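Local coordinates for LPXTG cell wall surface protein (Streptococcus gordonii, PDB 4IGB), which probably serves as an adhesin anchored to the bacterial cell wall, this chain being its N-terminal region with the N1 and N2 domains, at residues B[246-249]-B[253-256]; B[192-197]-B[269-274]; B[214-219]-B[240-245]; B[149-152]-B[156-159]. All blocks are in the same frame, centred on the assembly; numbering follows the deposited sequence.

Contact 1: residues B[246-249]-B[253-256]; sequences QITG and NENN. With NA (sodium ion), chain M.
Thr248 and Gly249 meet Asn253 and Glu254 in a local, water-bridged contact, where the loop after strand 239-243 runs into helix 250-256 beside a bound sodium ion. Direct packing is modest. Gly249 O lies 3.4 Å from Asn253 CB, and the short Thr248 side chain faces the same turn of helix with its CB and CG2. Thr248 OG1 sits between its backbone N and carbonyl carbon (chi1 50°), and this places it 4.0 Å from Glu254 CG while it hydrogen-bonds to Ser258 OG. Ser258 OG also bonds Glu254 O, so a single serine ties the threonine to the helix backbone. Threonine suits a place that needs both a small apolar surface and a hydroxyl.

Water does the rest of the joining. One molecule donates to Gly249 O at 2.8 Å and accepts from Asn253 N at 3.0 Å, bridging residues four apart, the spacing of a helical backbone bond. A second accepts from Gly249 N at 2.7 Å and, weakly, from Asn253 ND2; a polar amide is well placed on this watery side.

On the metal side, Thr248 O binds sodium at 2.5 Å, and a water is a further ligand at the same distance. The carboxylates of Asp198 and Asp200 also bind it. Glu254 adds negative charge nearby, its extended chain bringing OE2 to 4.0 Å from the ion, well beyond the length of the Thr248 O bond. A backbone carbonyl, two aspartates and a water, all binding through oxygen, are typical of a sodium site, here set against the start of a short helix.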
loop_
_atom_site.group_PDB
_atom_site.type_symbol
_atom_site.label_atom_id
_atom_site.label_comp_id
_atom_site.label_asym_id
_atom_site.label_seq_id
_atom_site.Cartn_x
_atom_site.Cartn_y
_atom_site.Cartn_z
ATOM N N GLN B 246 -23.005 -11.057 2.421
ATOM C CA GLN B 246 -24.048 -10.499 3.275
ATOM C C GLN B 246 -23.871 -9.015 3.549
ATOM O O GLN B 246 -22.773 -8.472 3.425
ATOM C CB GLN B 246 -24.118 -11.264 4.598
ATOM C CG GLN B 246 -22.802 -11.286 5.369
ATOM C CD GLN B 246 -22.972 -11.784 6.800
ATOM O OE1 GLN B 246 -22.930 -12.992 7.072
ATOM N NE2 GLN B 246 -23.162 -10.848 7.724
ATOM N N ILE B 247 -24.967 -8.367 3.929
ATOM C CA ILE B 247 -24.948 -6.968 4.326
ATOM C C ILE B 247 -24.100 -6.793 5.575
ATOM O O ILE B 247 -24.149 -7.620 6.482
ATOM C CB ILE B 247 -26.363 -6.479 4.627
ATOM C CG1 ILE B 247 -27.279 -6.798 3.451
ATOM C CG2 ILE B 247 -26.365 -4.985 4.900
ATOM C CD1 ILE B 247 -26.961 -5.979 2.243
ATOM N N THR B 248 -23.310 -5.728 5.611
ATOM C CA THR B 248 -22.536 -5.374 6.795
ATOM C C THR B 248 -22.689 -3.887 7.036
ATOM O O THR B 248 -22.557 -3.091 6.106
ATOM C CB THR B 248 -21.021 -5.665 6.624
ATOM O OG1 THR B 248 -20.559 -5.086 5.395
ATOM C CG2 THR B 248 -20.759 -7.161 6.607
ATOM N N GLY B 249 -22.956 -3.504 8.279
ATOM C CA GLY B 249 -23.073 -2.098 8.602
ATOM C C GLY B 249 -22.105 -1.688 9.690
ATOM O O GLY B 249 -21.738 -2.498 10.546
ATOM N N ASN B 253 -17.717 -3.870 11.334
ATOM C CA ASN B 253 -18.111 -4.961 10.473
ATOM C C ASN B 253 -17.621 -4.803 9.037
ATOM O O ASN B 253 -17.247 -5.783 8.388
ATOM C CB ASN B 253 -19.631 -5.153 10.524
ATOM C CG ASN B 253 -20.096 -5.657 11.881
ATOM O OD1 ASN B 253 -19.287 -6.151 12.669
ATOM N ND2 ASN B 253 -21.396 -5.539 12.160
ATOM N N GLU B 254 -17.620 -3.572 8.539
ATOM C CA GLU B 254 -17.186 -3.316 7.165
ATOM C C GLU B 254 -15.718 -3.667 6.935
ATOM O O GLU B 254 -15.341 -4.113 5.847
ATOM C CB GLU B 254 -17.472 -1.870 6.768
ATOM C CG GLU B 254 -18.968 -1.600 6.643
ATOM C CD GLU B 254 -19.275 -0.161 6.333
ATOM O OE1 GLU B 254 -18.327 0.613 6.152
ATOM O OE2 GLU B 254 -20.466 0.203 6.268
ATOM N N ASN B 255 -14.906 -3.481 7.966
ATOM C CA ASN B 255 -13.497 -3.846 7.924
ATOM C C ASN B 255 -13.279 -5.318 8.242
ATOM O O ASN B 255 -12.555 -6.021 7.534
ATOM C CB ASN B 255 -12.712 -3.014 8.932
ATOM C CG ASN B 255 -12.470 -1.608 8.462
ATOM O OD1 ASN B 255 -11.433 -1.307 7.858
ATOM N ND2 ASN B 255 -13.437 -0.732 8.714
ATOM N N ASN B 256 -13.905 -5.778 9.320
ATOM C CA ASN B 256 -13.649 -7.125 9.831
ATOM C C ASN B 256 -14.496 -8.234 9.211
ATOM O O ASN B 256 -14.004 -9.336 8.987
ATOM C CB ASN B 256 -13.748 -7.133 11.362
ATOM C CG ASN B 256 -12.659 -6.284 12.017
ATOM O OD1 ASN B 256 -11.465 -6.508 11.797
ATOM N ND2 ASN B 256 -13.068 -5.285 12.799
HETATM NA NA NA M . -22.963 -1.821 3.930
HETATM O O HOH W 1 -23.831 -5.450 9.901
HETATM O O HOH W 2 -19.977 -2.391 12.735
HETATM O O HOH W 3 -22.404 0.367 4.872
#

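Contact 2: residues B[192-197]-B[269-274]; sequences LVMKPT and MNFGYS. With SO4 (sulfate ion), chain J.
Met194 packs on the ring of Phe271 in a Met-aromatic contact, part of the buried packing between two beta layers of the N1 domain. Strand 193-194 is at the edge of a mixed sheet and strand 268-274 is in the interior of an antiparallel one; they are joined here mainly by side-chain packing.

The tight part is apolar and rich in sulfur. Met194 is bent at its last torsion (chi3 75°), which turns CE over the centre of the ring in a CH-pi contact, 3.8 Å from the centroid and 9° off the ring normal. The sulfur comes in obliquely instead, and its nearest ring atom is CD1. Met194 SD also lies 4.0 Å from Met269 SD, roughly at right angles to its approach to the ring. Beyond that pair, Leu192 closes the end of the contact, its CD2 3.8 Å from Met269 CB, while Met269 CE rests near Leu192 O. Methionine suits this place because a flexible, polarisable chain can mould itself to a rigid ring. Val176 and Ala178 of strand 170-182 also touch Phe271, and Phe283 touches Met194.

The loose side belongs to Lys195, whose side chain leaves the apolar layer for a partly exposed position. Its length suits this role: the aliphatic part runs outward and the amine ends among polar partners, hydrogen-bonding Asn255 OD1. A sulfate, probably from the crystallisation liquor and also bonded by Tyr286 OH, is held there. Lys195 NZ reaches it through a weak hydrogen bond of 3.5 Å to sulfate O1.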
loop_
_atom_site.group_PDB
_atom_site.type_symbol
_atom_site.label_atom_id
_atom_site.label_comp_id
_atom_site.label_asym_id
_atom_site.label_seq_id
_atom_site.Cartn_x
_atom_site.Cartn_y
_atom_site.Cartn_z
ATOM N N LEU B 192 3.060 -1.335 -1.004
ATOM C CA LEU B 192 1.723 -0.780 -1.064
ATOM C C LEU B 192 0.754 -1.643 -0.283
ATOM O O LEU B 192 0.726 -2.845 -0.452
ATOM C CB LEU B 192 1.243 -0.696 -2.508
ATOM C CG LEU B 192 -0.198 -0.227 -2.626
ATOM C CD1 LEU B 192 -0.346 1.204 -2.093
ATOM C CD2 LEU B 192 -0.675 -0.332 -4.084
ATOM N N VAL B 193 -0.063 -1.013 0.546
ATOM C CA VAL B 193 -1.140 -1.721 1.222
ATOM C C VAL B 193 -2.501 -1.220 0.762
ATOM O O VAL B 193 -2.713 -0.016 0.570
ATOM C CB VAL B 193 -1.024 -1.607 2.756
ATOM C CG1 VAL B 193 -2.289 -2.128 3.446
ATOM C CG2 VAL B 193 0.212 -2.342 3.233
ATOM N N MET B 194 -3.414 -2.158 0.552
ATOM C CA MET B 194 -4.797 -1.817 0.266
ATOM C C MET B 194 -5.709 -2.477 1.292
ATOM O O MET B 194 -5.409 -3.560 1.800
ATOM C CB MET B 194 -5.182 -2.233 -1.143
ATOM C CG MET B 194 -4.555 -1.343 -2.234
ATOM S SD MET B 194 -5.303 -1.569 -3.868
ATOM C CE MET B 194 -6.862 -0.710 -3.642
ATOM N N LYS B 195 -6.818 -1.823 1.601
ATOM C CA LYS B 195 -7.749 -2.364 2.585
ATOM C C LYS B 195 -9.195 -2.213 2.110
ATOM O O LYS B 195 -9.890 -1.288 2.509
ATOM C CB LYS B 195 -7.544 -1.678 3.935
ATOM C CG LYS B 195 -8.468 -2.200 5.043
ATOM C CD LYS B 195 -8.201 -1.493 6.364
ATOM C CE LYS B 195 -8.511 -0.018 6.290
ATOM N NZ LYS B 195 -9.931 0.212 5.979
ATOM N N PRO B 196 -9.650 -3.124 1.246
ATOM C CA PRO B 196 -11.037 -3.038 0.776
ATOM C C PRO B 196 -11.964 -3.229 1.970
ATOM O O PRO B 196 -11.668 -4.071 2.819
ATOM C CB PRO B 196 -11.183 -4.252 -0.144
ATOM C CG PRO B 196 -9.819 -4.812 -0.329
ATOM C CD PRO B 196 -8.988 -4.370 0.828
ATOM N N THR B 197 -13.059 -2.483 2.036
ATOM C CA THR B 197 -14.039 -2.672 3.104
ATOM C C THR B 197 -15.450 -2.703 2.543
ATOM O O THR B 197 -15.702 -2.262 1.424
ATOM C CB THR B 197 -13.972 -1.540 4.143
ATOM O OG1 THR B 197 -14.314 -0.306 3.508
ATOM C CG2 THR B 197 -12.578 -1.432 4.734
ATOM N N MET B 269 0.058 -2.532 -7.072
ATOM C CA MET B 269 -0.917 -3.606 -7.029
ATOM C C MET B 269 -1.873 -3.435 -8.196
ATOM O O MET B 269 -2.370 -2.333 -8.441
ATOM C CB MET B 269 -1.690 -3.576 -5.699
ATOM C CG MET B 269 -2.465 -4.853 -5.387
ATOM S SD MET B 269 -3.116 -4.947 -3.682
ATOM C CE MET B 269 -1.690 -4.533 -2.694
ATOM N N ASN B 270 -2.109 -4.521 -8.928
ATOM C CA ASN B 270 -3.113 -4.517 -9.989
ATOM C C ASN B 270 -4.364 -5.177 -9.428
ATOM O O ASN B 270 -4.447 -6.398 -9.340
ATOM C CB ASN B 270 -2.583 -5.252 -11.226
ATOM C CG ASN B 270 -3.598 -5.330 -12.366
ATOM O OD1 ASN B 270 -3.442 -6.077 -13.339
ATOM N ND2 ASN B 270 -4.655 -4.553 -12.235
ATOM N N PHE B 271 -5.315 -4.359 -9.001
ATOM C CA PHE B 271 -6.561 -4.852 -8.422
ATOM C C PHE B 271 -7.705 -4.630 -9.383
ATOM O O PHE B 271 -7.532 -4.082 -10.471
ATOM C CB PHE B 271 -6.865 -4.166 -7.081
ATOM C CG PHE B 271 -7.162 -2.684 -7.202
ATOM C CD1 PHE B 271 -6.132 -1.762 -7.299
ATOM C CD2 PHE B 271 -8.476 -2.217 -7.224
ATOM C CE1 PHE B 271 -6.405 -0.393 -7.406
ATOM C CE2 PHE B 271 -8.753 -0.857 -7.325
ATOM C CZ PHE B 271 -7.719 0.055 -7.414
ATOM N N GLY B 272 -8.885 -5.073 -8.981
ATOM C CA GLY B 272 -10.058 -4.914 -9.805
ATOM C C GLY B 272 -11.249 -4.805 -8.878
ATOM O O GLY B 272 -11.151 -5.098 -7.685
ATOM N N TYR B 273 -12.367 -4.356 -9.424
ATOM C CA TYR B 273 -13.600 -4.246 -8.672
ATOM C C TYR B 273 -14.722 -4.480 -9.644
ATOM O O TYR B 273 -14.708 -3.929 -10.750
ATOM C CB TYR B 273 -13.742 -2.845 -8.083
ATOM C CG TYR B 273 -15.064 -2.606 -7.363
ATOM C CD1 TYR B 273 -15.246 -3.019 -6.045
ATOM C CD2 TYR B 273 -16.120 -1.957 -7.999
ATOM C CE1 TYR B 273 -16.452 -2.805 -5.382
ATOM C CE2 TYR B 273 -17.329 -1.728 -7.338
ATOM C CZ TYR B 273 -17.490 -2.163 -6.035
ATOM O OH TYR B 273 -18.679 -1.937 -5.379
ATOM N N SER B 274 -15.695 -5.295 -9.262
ATOM C CA SER B 274 -16.895 -5.407 -10.088
ATOM C C SER B 274 -18.142 -5.164 -9.249
ATOM O O SER B 274 -18.184 -5.510 -8.065
ATOM C CB SER B 274 -16.958 -6.736 -10.851
ATOM O OG SER B 274 -17.123 -7.842 -9.987
HETATM S S SO4 J . -9.288 4.101 7.242
HETATM O O1 SO4 J . -10.100 3.097 7.924
HETATM O O2 SO4 J . -9.328 3.862 5.809
HETATM O O3 SO4 J . -7.914 4.011 7.731
HETATM O O4 SO4 J . -9.835 5.436 7.494
#

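Contact 3: residues B[214-219]-B[240-245]; sequences KNYQND and TSWIAT
Tyr216 and Trp242 meet in a T-shaped (edge-to-face) stack: the six-membered ring of the tryptophan points its edge at the face of the tyrosine. Their planes stand at 90° and the centroids are 5.0 Å apart. Trp242 CH2 is the leading atom, 3.6 Å from Tyr216 CE1 and shifted toward the rim of the phenol ring. Two broad aromatics fill this buried place, and their polar atoms are satisfied: Tyr216 OH by Glu16, Trp242 NE1 by Gln233.

Thr240 occupies the angle between the rings. Its CG2, anti to the backbone N, lies over a face of the indole, 3.7 Å above the plane and offset toward the rim. Its OG1 approaches the phenol ring obliquely and presses close, 2.9 Å from Tyr216 CD2. That same hydroxyl gives a water its hydrogen, and the water in turn donates to Gln217 OE1 at 2.7 Å, so a beta-branched residue with a hydroxyl serves both the aromatic packing and the polar bridge. Gln217 bends at chi2 to bring its amide to this water.

Helix 216-219 is a single short turn between strands 210-214 and 220-226. Thr240 is paired through its backbone with Val213 of the former strand, while Arg223 of the latter touches both aromatic rings; the stack thus packs the turn and strand 239-243 against the neighbouring sheet.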
loop_
_atom_site.group_PDB
_atom_site.type_symbol
_atom_site.label_atom_id
_atom_site.label_comp_id
_atom_site.label_asym_id
_atom_site.label_seq_id
_atom_site.Cartn_x
_atom_site.Cartn_y
_atom_site.Cartn_z
ATOM N N LYS B 214 -5.323 -9.281 -9.441
ATOM C CA LYS B 214 -4.741 -10.089 -10.508
ATOM C C LYS B 214 -3.361 -10.598 -10.095
ATOM O O LYS B 214 -2.651 -9.916 -9.364
ATOM C CB LYS B 214 -4.652 -9.265 -11.797
ATOM C CG LYS B 214 -6.017 -9.104 -12.491
ATOM C CD LYS B 214 -6.006 -7.988 -13.509
ATOM C CE LYS B 214 -5.024 -8.234 -14.667
ATOM N NZ LYS B 214 -4.846 -6.948 -15.451
ATOM N N ASN B 215 -2.995 -11.806 -10.530
ATOM C CA ASN B 215 -1.677 -12.347 -10.214
ATOM C C ASN B 215 -1.454 -12.346 -8.691
ATOM O O ASN B 215 -0.350 -12.122 -8.183
ATOM C CB ASN B 215 -0.625 -11.506 -10.937
ATOM C CG ASN B 215 0.635 -12.270 -11.258
ATOM O OD1 ASN B 215 1.701 -11.668 -11.455
ATOM N ND2 ASN B 215 0.534 -13.595 -11.319
ATOM N N TYR B 216 -2.531 -12.612 -7.972
ATOM C CA TYR B 216 -2.555 -12.492 -6.513
ATOM C C TYR B 216 -1.374 -13.128 -5.781
ATOM O O TYR B 216 -0.661 -12.444 -5.048
ATOM C CB TYR B 216 -3.883 -13.050 -5.997
ATOM C CG TYR B 216 -3.991 -13.228 -4.502
ATOM C CD1 TYR B 216 -3.726 -12.176 -3.630
ATOM C CD2 TYR B 216 -4.424 -14.439 -3.961
ATOM C CE1 TYR B 216 -3.853 -12.335 -2.256
ATOM C CE2 TYR B 216 -4.560 -14.606 -2.591
ATOM C CZ TYR B 216 -4.278 -13.553 -1.743
ATOM O OH TYR B 216 -4.420 -13.716 -0.385
ATOM N N GLN B 217 -1.168 -14.434 -5.977
ATOM C CA GLN B 217 -0.163 -15.169 -5.220
ATOM C C GLN B 217 1.255 -14.770 -5.635
ATOM O O GLN B 217 2.200 -14.902 -4.854
ATOM C CB GLN B 217 -0.360 -16.693 -5.361
ATOM C CG GLN B 217 -1.649 -17.241 -4.750
ATOM C CD GLN B 217 -2.776 -17.409 -5.780
ATOM O OE1 GLN B 217 -2.857 -16.668 -6.762
ATOM N NE2 GLN B 217 -3.634 -18.401 -5.561
ATOM N N ASN B 218 1.410 -14.290 -6.862
ATOM C CA ASN B 218 2.712 -13.773 -7.301
ATOM C C ASN B 218 2.991 -12.336 -6.852
ATOM O O ASN B 218 4.140 -11.925 -6.782
ATOM C CB ASN B 218 2.856 -13.855 -8.825
ATOM C CG ASN B 218 3.076 -15.279 -9.317
ATOM O OD1 ASN B 218 2.585 -15.663 -10.383
ATOM N ND2 ASN B 218 3.813 -16.069 -8.540
ATOM N N ASP B 219 1.943 -11.578 -6.532
ATOM C CA ASP B 219 2.098 -10.125 -6.310
ATOM C C ASP B 219 1.897 -9.659 -4.874
ATOM O O ASP B 219 2.268 -8.534 -4.521
ATOM C CB ASP B 219 1.143 -9.335 -7.205
ATOM C CG ASP B 219 1.583 -9.312 -8.662
ATOM O OD1 ASP B 219 2.659 -9.849 -8.967
ATOM O OD2 ASP B 219 0.843 -8.752 -9.495
ATOM N N THR B 240 -7.419 -13.593 -7.838
ATOM C CA THR B 240 -8.173 -14.064 -6.697
ATOM C C THR B 240 -9.198 -12.990 -6.346
ATOM O O THR B 240 -8.876 -11.806 -6.328
ATOM C CB THR B 240 -7.229 -14.371 -5.512
ATOM O OG1 THR B 240 -6.396 -15.480 -5.868
ATOM C CG2 THR B 240 -8.002 -14.717 -4.242
ATOM N N SER B 241 -10.436 -13.405 -6.100
ATOM C CA SER B 241 -11.526 -12.465 -5.857
ATOM C C SER B 241 -12.085 -12.637 -4.463
ATOM O O SER B 241 -12.106 -13.745 -3.928
ATOM C CB SER B 241 -12.658 -12.692 -6.856
ATOM O OG SER B 241 -12.256 -12.379 -8.176
ATOM N N TRP B 242 -12.544 -11.536 -3.881
ATOM C CA TRP B 242 -13.244 -11.582 -2.610
ATOM C C TRP B 242 -14.681 -11.157 -2.835
ATOM O O TRP B 242 -14.945 -10.028 -3.253
ATOM C CB TRP B 242 -12.521 -10.730 -1.566
ATOM C CG TRP B 242 -11.252 -11.390 -1.157
ATOM C CD1 TRP B 242 -11.086 -12.298 -0.143
ATOM C CD2 TRP B 242 -9.967 -11.259 -1.788
ATOM N NE1 TRP B 242 -9.776 -12.711 -0.088
ATOM C CE2 TRP B 242 -9.068 -12.087 -1.087
ATOM C CE3 TRP B 242 -9.488 -10.508 -2.867
ATOM C CZ2 TRP B 242 -7.724 -12.184 -1.424
ATOM C CZ3 TRP B 242 -8.141 -10.603 -3.197
ATOM C CH2 TRP B 242 -7.281 -11.434 -2.479
ATOM N N ILE B 243 -15.607 -12.078 -2.585
ATOM C CA ILE B 243 -16.974 -11.917 -3.064
ATOM C C ILE B 243 -17.955 -11.753 -1.917
ATOM O O ILE B 243 -17.899 -12.496 -0.943
ATOM C CB ILE B 243 -17.368 -13.102 -3.950
ATOM C CG1 ILE B 243 -16.377 -13.215 -5.120
ATOM C CG2 ILE B 243 -18.811 -12.942 -4.459
ATOM C CD1 ILE B 243 -16.391 -14.549 -5.839
ATOM N N ALA B 244 -18.829 -10.755 -2.030
ATOM C CA ALA B 244 -19.807 -10.448 -0.987
ATOM C C ALA B 244 -20.734 -11.619 -0.684
ATOM O O ALA B 244 -21.150 -12.345 -1.584
ATOM C CB ALA B 244 -20.631 -9.230 -1.369
ATOM N N THR B 245 -21.067 -11.790 0.592
ATOM C CA THR B 245 -22.055 -12.794 0.979
ATOM C C THR B 245 -23.204 -12.222 1.809
ATOM O O THR B 245 -24.268 -12.832 1.892
ATOM C CB THR B 245 -21.426 -13.980 1.745
ATOM O OG1 THR B 245 -20.822 -13.507 2.957
ATOM C CG2 THR B 245 -20.373 -14.669 0.889
HETATM O O HOH W 4 -4.936 -15.926 -8.238
#

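Contact 4: residues B[149-152]-B[156-159]; sequences AFEI and PYVD
Tyr157 reaches across to Glu151 in a buried tyrosine-carboxylate hydrogen bond that joins two sheets of the N1 domain: strand 149-153 of a six-stranded antiparallel sheet, and strand 157-158, which pairs with the short strand 56-57. The backbones stay far apart, about 11.0 Å from Glu151 CA to Tyr157 CA, and only long side chains can span the gap.

From CB, the tyrosine heads toward the other strand, with CG anti to its own carbonyl carbon (chi1 -71°). Along its length the side chain is flanked by Leu52, Pro55 and Ser140. Farther out, CE2 comes 3.3 Å from Glu151 OE2, which lies in the plane of the ring at its edge. At the tip, OH donates to OE2 and also bonds Trp145 NE1.

Glu151 answers with an extended chain whose carboxylate stands 88° to the ring plane. Ser280 OG bonds its OE2 as well, and Trp145 NE1 bonds OE1 weakly. So many partners round a buried acid would probably help it stay ionised. The short bond, 2.6 Å from Tyr157 OH to Glu151 OE2, uses the syn lone pair of that oxygen.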
loop_
_atom_site.group_PDB
_atom_site.type_symbol
_atom_site.label_atom_id
_atom_site.label_comp_id
_atom_site.label_asym_id
_atom_site.label_seq_id
_atom_site.Cartn_x
_atom_site.Cartn_y
_atom_site.Cartn_z
ATOM N N ALA B 149 -9.826 9.372 -0.002
ATOM C CA ALA B 149 -10.230 8.149 -0.654
ATOM C C ALA B 149 -10.771 8.400 -2.050
ATOM O O ALA B 149 -11.145 9.523 -2.404
ATOM C CB ALA B 149 -11.275 7.416 0.201
ATOM N N PHE B 150 -10.800 7.341 -2.838
ATOM C CA PHE B 150 -11.513 7.356 -4.104
ATOM C C PHE B 150 -12.575 6.262 -4.124
ATOM O O PHE B 150 -12.522 5.304 -3.340
ATOM C CB PHE B 150 -10.554 7.241 -5.293
ATOM C CG PHE B 150 -9.651 6.039 -5.252
ATOM C CD1 PHE B 150 -10.075 4.818 -5.753
ATOM C CD2 PHE B 150 -8.363 6.138 -4.737
ATOM C CE1 PHE B 150 -9.241 3.707 -5.740
ATOM C CE2 PHE B 150 -7.520 5.031 -4.706
ATOM C CZ PHE B 150 -7.956 3.813 -5.224
ATOM N N GLU B 151 -13.539 6.410 -5.022
ATOM C CA GLU B 151 -14.662 5.493 -5.102
ATOM C C GLU B 151 -14.771 4.889 -6.487
ATOM O O GLU B 151 -14.733 5.609 -7.468
ATOM C CB GLU B 151 -15.941 6.264 -4.786
ATOM C CG GLU B 151 -17.235 5.483 -4.925
ATOM C CD GLU B 151 -18.396 6.218 -4.272
ATOM O OE1 GLU B 151 -18.129 7.236 -3.590
ATOM O OE2 GLU B 151 -19.566 5.790 -4.446
ATOM N N ILE B 152 -14.893 3.566 -6.563
ATOM C CA ILE B 152 -15.118 2.887 -7.831
ATOM C C ILE B 152 -16.467 2.196 -7.770
ATOM O O ILE B 152 -16.791 1.555 -6.771
ATOM C CB ILE B 152 -14.021 1.860 -8.123
ATOM C CG1 ILE B 152 -12.647 2.531 -8.089
ATOM C CG2 ILE B 152 -14.249 1.218 -9.472
ATOM C CD1 ILE B 152 -11.495 1.569 -8.126
ATOM N N PRO B 156 -24.487 6.466 -9.802
ATOM C CA PRO B 156 -24.297 7.859 -10.208
ATOM C C PRO B 156 -24.190 8.825 -9.030
ATOM O O PRO B 156 -24.784 8.630 -7.955
ATOM C CB PRO B 156 -25.579 8.175 -10.989
ATOM C CG PRO B 156 -26.115 6.857 -11.395
ATOM C CD PRO B 156 -25.756 5.917 -10.310
ATOM N N TYR B 157 -23.409 9.873 -9.248
ATOM C CA TYR B 157 -23.511 11.084 -8.454
ATOM C C TYR B 157 -23.919 12.160 -9.431
ATOM O O TYR B 157 -23.355 12.255 -10.513
ATOM C CB TYR B 157 -22.177 11.415 -7.793
ATOM C CG TYR B 157 -21.843 10.443 -6.699
ATOM C CD1 TYR B 157 -22.343 10.626 -5.415
ATOM C CD2 TYR B 157 -21.062 9.320 -6.953
ATOM C CE1 TYR B 157 -22.064 9.734 -4.411
ATOM C CE2 TYR B 157 -20.769 8.421 -5.951
ATOM C CZ TYR B 157 -21.278 8.633 -4.676
ATOM O OH TYR B 157 -21.002 7.753 -3.653
ATOM N N VAL B 158 -24.910 12.957 -9.066
ATOM C CA VAL B 158 -25.465 13.906 -10.012
ATOM C C VAL B 158 -25.825 15.242 -9.369
ATOM O O VAL B 158 -25.972 15.354 -8.145
ATOM C CB VAL B 158 -26.729 13.333 -10.718
ATOM C CG1 VAL B 158 -26.431 11.982 -11.356
ATOM C CG2 VAL B 158 -27.887 13.213 -9.731
ATOM N N ASP B 159 -25.937 16.253 -10.219
ATOM C CA ASP B 159 -26.612 17.491 -9.869
ATOM C C ASP B 159 -27.448 17.929 -11.064
ATOM O O ASP B 159 -27.497 17.229 -12.079
ATOM C CB ASP B 159 -25.631 18.576 -9.405
ATOM C CG ASP B 159 -24.682 19.026 -10.495
ATOM O OD1 ASP B 159 -24.877 18.661 -11.675
ATOM O OD2 ASP B 159 -23.736 19.772 -10.166
#

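How the contacts relate
Contacts 2, 3 and 4 are buried, whereas contact 1 is partly exposed, and the chemistry follows: water and sodium in contact 1, sulfur and hydrocarbon in contact 2, aromatic rings in contact 3, a tyrosine-carboxylate hydrogen bond in contact 4. Contacts 2 and 3 share the eight-stranded antiparallel sheet and are joined where Asn270 O meets Lys214 N at 3.0 Å. Contact 4 packs against contact 2, with Ile152 CD1 3.7 Å from Phe271 CE2. Contact 1 touches contact 2 through Glu254 O and Thr197 CB, and follows contact 3 directly in the chain. Contacts 3 and 4 lie farthest apart, about 24 Å between centres.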